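Local coordinates for adhesion and penetration protein autotransporter (Haemophilus influenzae, PDB 3SYJ) that probably acts as a serine protease and promotes bacterial adherence, invasion and aggregation at the cell surface through its secreted passenger domain, at residues N746-A760 / N765-S779. Residues are numbered along the deposited sequence; the frame is centred on the assembly and turned at random.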
loop_
_atom_site.group_PDB
_atom_site.type_symbol
_atom_site.label_atom_id
_atom_site.label_comp_id
_atom_site.label_asym_id
_atom_site.label_seq_id
_atom_site.Cartn_x
_atom_site.Cartn_y
_atom_site.Cartn_z
ATOM N N ASN A 746 5.103 9.096 4.616
ATOM C CA ASN A 746 6.412 8.560 4.259
ATOM C C ASN A 746 7.354 9.596 3.660
ATOM O O ASN A 746 6.924 10.652 3.197
ATOM C CB ASN A 746 6.252 7.390 3.288
ATOM C CG ASN A 746 5.303 6.336 3.808
ATOM O OD1 ASN A 746 5.371 5.945 4.970
ATOM N ND2 ASN A 746 4.403 5.872 2.949
ATOM N N ILE A 747 8.645 9.279 3.671
ATOM C CA ILE A 747 9.649 10.090 2.997
ATOM C C ILE A 747 10.329 9.269 1.917
ATOM O O ILE A 747 10.773 8.151 2.164
ATOM C CB ILE A 747 10.718 10.593 3.970
ATOM C CG1 ILE A 747 10.080 11.455 5.060
ATOM C CG2 ILE A 747 11.790 11.364 3.219
ATOM C CD1 ILE A 747 11.057 11.916 6.116
ATOM N N ARG A 748 10.410 9.827 0.717
ATOM C CA ARG A 748 10.979 9.118 -0.421
ATOM C C ARG A 748 12.075 9.966 -1.058
ATOM O O ARG A 748 11.790 10.998 -1.654
ATOM C CB ARG A 748 9.878 8.819 -1.439
ATOM C CG ARG A 748 10.358 8.300 -2.788
ATOM C CD ARG A 748 10.443 6.782 -2.820
ATOM N NE ARG A 748 10.782 6.302 -4.156
ATOM C CZ ARG A 748 12.019 6.267 -4.651
ATOM N NH1 ARG A 748 13.046 6.683 -3.911
ATOM N NH2 ARG A 748 12.229 5.818 -5.886
ATOM N N LEU A 749 13.327 9.537 -0.929
ATOM C CA LEU A 749 14.447 10.322 -1.436
ATOM C C LEU A 749 15.137 9.684 -2.632
ATOM O O LEU A 749 15.464 8.500 -2.606
ATOM C CB LEU A 749 15.477 10.566 -0.335
ATOM C CG LEU A 749 14.984 11.215 0.952
ATOM C CD1 LEU A 749 14.560 10.145 1.951
ATOM C CD2 LEU A 749 16.086 12.082 1.530
ATOM N N SER A 750 15.366 10.485 -3.670
ATOM C CA SER A 750 16.090 10.051 -4.862
ATOM C C SER A 750 17.268 10.974 -5.150
ATOM O O SER A 750 17.442 11.992 -4.485
ATOM C CB SER A 750 15.157 10.038 -6.071
ATOM O OG SER A 750 14.053 9.183 -5.842
ATOM N N ASP A 751 18.071 10.615 -6.147
ATOM C CA ASP A 751 19.177 11.457 -6.598
ATOM C C ASP A 751 20.142 11.834 -5.475
ATOM O O ASP A 751 20.738 10.969 -4.839
ATOM C CB ASP A 751 18.645 12.721 -7.282
ATOM C CG ASP A 751 17.733 12.412 -8.465
ATOM O OD1 ASP A 751 18.035 11.466 -9.231
ATOM O OD2 ASP A 751 16.711 13.118 -8.631
ATOM N N ASN A 752 20.295 13.134 -5.246
ATOM C CA ASN A 752 21.206 13.635 -4.223
ATOM C C ASN A 752 20.476 14.355 -3.106
ATOM O O ASN A 752 21.056 15.184 -2.407
ATOM C CB ASN A 752 22.220 14.590 -4.847
ATOM C CG ASN A 752 22.945 13.972 -6.016
ATOM O OD1 ASN A 752 23.802 13.106 -5.838
ATOM N ND2 ASN A 752 22.602 14.410 -7.226
ATOM N N SER A 753 19.198 14.048 -2.938
ATOM C CA SER A 753 18.407 14.708 -1.910
ATOM C C SER A 753 18.820 14.270 -0.506
ATOM O O SER A 753 19.534 13.282 -0.334
ATOM C CB SER A 753 16.917 14.455 -2.133
ATOM O OG SER A 753 16.628 13.071 -2.071
ATOM N N THR A 754 18.358 15.016 0.492
ATOM C CA THR A 754 18.680 14.743 1.883
ATOM C C THR A 754 17.456 14.933 2.768
ATOM O O THR A 754 16.658 15.843 2.546
ATOM C CB THR A 754 19.762 15.701 2.392
ATOM O OG1 THR A 754 20.961 15.518 1.630
ATOM C CG2 THR A 754 20.050 15.446 3.861
ATOM N N ALA A 755 17.311 14.077 3.773
ATOM C CA ALA A 755 16.248 14.244 4.757
ATOM C C ALA A 755 16.799 14.086 6.165
ATOM O O ALA A 755 17.738 13.327 6.385
ATOM C CB ALA A 755 15.122 13.257 4.508
ATOM N N THR A 756 16.216 14.809 7.116
ATOM C CA THR A 756 16.676 14.762 8.495
ATOM C C THR A 756 15.512 14.834 9.463
ATOM O O THR A 756 14.624 15.668 9.315
ATOM C CB THR A 756 17.611 15.934 8.809
ATOM O OG1 THR A 756 18.777 15.850 7.985
ATOM C CG2 THR A 756 18.021 15.913 10.274
ATOM N N VAL A 757 15.513 13.956 10.455
ATOM C CA VAL A 757 14.549 14.045 11.538
ATOM C C VAL A 757 15.326 14.356 12.799
ATOM O O VAL A 757 15.963 13.474 13.379
ATOM C CB VAL A 757 13.753 12.732 11.718
ATOM C CG1 VAL A 757 12.902 12.792 12.979
ATOM C CG2 VAL A 757 12.887 12.460 10.498
ATOM N N ASP A 758 15.296 15.620 13.207
ATOM C CA ASP A 758 16.025 16.064 14.389
ATOM C C ASP A 758 15.073 16.306 15.556
ATOM O O ASP A 758 14.306 17.267 15.557
ATOM C CB ASP A 758 16.833 17.330 14.078
ATOM C CG ASP A 758 17.738 17.748 15.229
ATOM O OD1 ASP A 758 17.423 17.413 16.389
ATOM O OD2 ASP A 758 18.764 18.416 14.972
ATOM N N ASN A 759 15.132 15.433 16.553
ATOM C CA ASN A 759 14.253 15.537 17.709
ATOM C C ASN A 759 12.807 15.753 17.272
ATOM O O ASN A 759 12.157 16.710 17.684
ATOM C CB ASN A 759 14.709 16.670 18.630
ATOM C CG ASN A 759 13.933 16.706 19.941
ATOM O OD1 ASN A 759 13.545 15.668 20.477
ATOM N ND2 ASN A 759 13.710 17.907 20.462
ATOM N N ALA A 760 12.311 14.863 16.424
ATOM C CA ALA A 760 10.936 14.936 15.959
ATOM C C ALA A 760 10.378 13.537 15.745
ATOM O O ALA A 760 11.085 12.545 15.932
ATOM C CB ALA A 760 10.852 15.744 14.677
ATOM N N ASN A 765 7.484 5.580 6.797
ATOM C CA ASN A 765 8.677 4.901 6.299
ATOM C C ASN A 765 9.581 5.748 5.409
ATOM O O ASN A 765 9.146 6.727 4.808
ATOM C CB ASN A 765 8.280 3.614 5.574
ATOM C CG ASN A 765 7.296 2.785 6.374
ATOM O OD1 ASN A 765 7.506 2.518 7.562
ATOM N ND2 ASN A 765 6.204 2.383 5.730
ATOM N N VAL A 766 10.845 5.350 5.334
ATOM C CA VAL A 766 11.832 6.047 4.527
ATOM C C VAL A 766 12.398 5.121 3.454
ATOM O O VAL A 766 12.693 3.954 3.709
ATOM C CB VAL A 766 12.984 6.588 5.390
ATOM C CG1 VAL A 766 13.992 7.328 4.526
ATOM C CG2 VAL A 766 12.442 7.495 6.491
ATOM N N HIS A 767 12.552 5.655 2.251
ATOM C CA HIS A 767 13.018 4.870 1.123
ATOM C C HIS A 767 13.990 5.725 0.309
ATOM O O HIS A 767 13.605 6.754 -0.249
ATOM C CB HIS A 767 11.806 4.416 0.300
ATOM C CG HIS A 767 12.153 3.679 -0.957
ATOM N ND1 HIS A 767 13.348 3.016 -1.133
ATOM C CD2 HIS A 767 11.438 3.473 -2.091
ATOM C CE1 HIS A 767 13.366 2.451 -2.329
ATOM N NE2 HIS A 767 12.219 2.713 -2.929
ATOM N N LEU A 768 15.260 5.318 0.281
ATOM C CA LEU A 768 16.290 6.046 -0.457
ATOM C C LEU A 768 16.785 5.239 -1.643
ATOM O O LEU A 768 16.790 4.010 -1.606
ATOM C CB LEU A 768 17.499 6.352 0.426
ATOM C CG LEU A 768 17.347 6.816 1.866
ATOM C CD1 LEU A 768 17.033 5.638 2.773
ATOM C CD2 LEU A 768 18.628 7.512 2.295
ATOM N N THR A 769 17.216 5.942 -2.688
ATOM C CA THR A 769 17.900 5.325 -3.817
ATOM C C THR A 769 18.987 6.278 -4.281
ATOM O O THR A 769 19.125 7.373 -3.739
ATOM C CB THR A 769 16.955 5.054 -4.993
ATOM O OG1 THR A 769 16.538 6.300 -5.561
ATOM C CG2 THR A 769 15.732 4.272 -4.536
ATOM N N ASP A 770 19.760 5.856 -5.275
ATOM C CA ASP A 770 20.797 6.706 -5.848
ATOM C C ASP A 770 21.799 7.158 -4.786
ATOM O O ASP A 770 22.409 6.327 -4.118
ATOM C CB ASP A 770 20.163 7.903 -6.565
ATOM C CG ASP A 770 18.973 7.498 -7.428
ATOM O OD1 ASP A 770 18.987 6.373 -7.973
ATOM O OD2 ASP A 770 18.020 8.294 -7.561
ATOM N N SER A 771 21.973 8.465 -4.623
ATOM C CA SER A 771 22.952 8.979 -3.664
ATOM C C SER A 771 22.294 9.697 -2.489
ATOM O O SER A 771 22.949 10.456 -1.770
ATOM C CB SER A 771 23.932 9.925 -4.361
ATOM O OG SER A 771 24.425 9.337 -5.552
ATOM N N ALA A 772 21.000 9.450 -2.300
ATOM C CA ALA A 772 20.227 10.128 -1.263
ATOM C C ALA A 772 20.754 9.825 0.136
ATOM O O ALA A 772 21.389 8.797 0.362
ATOM C CB ALA A 772 18.757 9.754 -1.374
ATOM N N GLN A 773 20.494 10.729 1.075
ATOM C CA GLN A 773 20.908 10.528 2.458
ATOM C C GLN A 773 19.776 10.808 3.439
ATOM O O GLN A 773 19.028 11.776 3.286
ATOM C CB GLN A 773 22.112 11.405 2.801
ATOM C CG GLN A 773 23.382 11.004 2.079
ATOM C CD GLN A 773 24.638 11.504 2.778
ATOM O OE1 GLN A 773 25.691 11.655 2.153
ATOM N NE2 GLN A 773 24.534 11.764 4.079
ATOM N N PHE A 774 19.660 9.952 4.449
ATOM C CA PHE A 774 18.688 10.151 5.515
ATOM C C PHE A 774 19.384 10.213 6.861
ATOM O O PHE A 774 20.150 9.317 7.219
ATOM C CB PHE A 774 17.636 9.042 5.530
ATOM C CG PHE A 774 16.665 9.143 6.681
ATOM C CD1 PHE A 774 15.732 10.169 6.731
ATOM C CD2 PHE A 774 16.684 8.212 7.711
ATOM C CE1 PHE A 774 14.836 10.262 7.785
ATOM C CE2 PHE A 774 15.792 8.298 8.765
ATOM C CZ PHE A 774 14.867 9.326 8.802
ATOM N N SER A 775 19.098 11.271 7.607
ATOM C CA SER A 775 19.739 11.501 8.884
ATOM C C SER A 775 18.712 11.536 10.025
ATOM O O SER A 775 17.702 12.239 9.959
ATOM C CB SER A 775 20.553 12.792 8.828
ATOM O OG SER A 775 21.469 12.868 9.905
ATOM N N LEU A 776 18.983 10.759 11.066
ATOM C CA LEU A 776 18.107 10.668 12.221
ATOM C C LEU A 776 18.889 11.106 13.442
ATOM O O LEU A 776 19.796 10.403 13.884
ATOM C CB LEU A 776 17.645 9.227 12.396
ATOM C CG LEU A 776 16.669 8.918 13.522
ATOM C CD1 LEU A 776 15.379 9.698 13.333
ATOM C CD2 LEU A 776 16.395 7.429 13.544
ATOM N N LYS A 777 18.556 12.275 13.979
ATOM C CA LYS A 777 19.303 12.828 15.103
ATOM C C LYS A 777 18.405 13.032 16.306
ATOM O O LYS A 777 17.281 13.502 16.168
ATOM C CB LYS A 777 19.932 14.171 14.725
ATOM C CG LYS A 777 20.545 14.212 13.345
ATOM C CD LYS A 777 21.169 15.570 13.056
ATOM C CE LYS A 777 21.694 15.634 11.624
ATOM N NZ LYS A 777 22.497 16.863 11.363
ATOM N N ASN A 778 18.911 12.682 17.483
ATOM C CA ASN A 778 18.225 12.986 18.730
ATOM C C ASN A 778 16.756 12.602 18.685
ATOM O O ASN A 778 15.909 13.299 19.241
ATOM C CB ASN A 778 18.355 14.474 19.048
ATOM C CG ASN A 778 19.788 14.955 18.984
ATOM O OD1 ASN A 778 20.219 15.530 17.984
ATOM N ND2 ASN A 778 20.542 14.705 20.043
ATOM N N SER A 779 16.458 11.491 18.024
ATOM C CA SER A 779 15.079 11.057 17.871
ATOM C C SER A 779 14.943 9.569 18.118
ATOM O O SER A 779 15.923 8.827 18.090
ATOM C CB SER A 779 14.578 11.359 16.457
ATOM O OG SER A 779 14.784 12.717 16.111
HETATM O O HOH W 1 21.070 17.053 8.614
HETATM O O HOH W 2 19.895 18.700 12.517
#
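Ile-747 stacks over Val-766 and Ala-755 over Phe-774, where strands 747-749 and 754-758 pair in parallel with strands 766-768 and 773-777 as successive rungs of the passenger-domain beta-helix. Backbone bonds pass back and forth along both strand pairs, among them Ile-747 N to Asn-765 O (2.8 Å) and Ser-775 N to Ala-755 O (2.8 Å).

Inside the beta-helix, apolar side chains interlock. Leu-749 sets CB against Ala-772 CB at 3.5 Å and CD1 against Val-766 CG1. Val-757 lies alongside Leu-776, while its CG2 meets Phe-774 CE1 near the ring plane (4.0 Å); Ala-755 CB also sits at that ring's edge.

On the outer surface, Arg-748 and His-767 run side by side. Both side chains leave the backbone with CG trans to N (chi1 176° for His-767), which carries them the same way and lays the guanidinium 30° from parallel to the imidazole, with His-767 CD2 over one face of it, offset towards the rim. Water 1 joins Thr-756 OG1 to Lys-777 NZ.

The type II' turns Ser-750 to Ser-753 and Thr-769 to Ala-772 repeat one above the other. Asp-770 OD2 takes Asp-751 N on its anti lone pair at 2.7 Å, although Asp-751 OD1 lies only 3.6 Å from this OD2; Asp-751 OD2 in turn accepts from Asn-731 N. At the first corner Asn-746 OD1 receives a nearly straight bond (174°) from Asn-765 N. The same bond recurs on either side: Asn-746 N donates to Asn-726 OD1, and Gln-784 N to Asn-765 OD1. Strands 727-729 and 734-738 continue the stack beyond 746-760, and strands 785-787 and 792-796 continue it beyond 765-779, where Ile-785 packs on Val-766, Leu-768 and Phe-774.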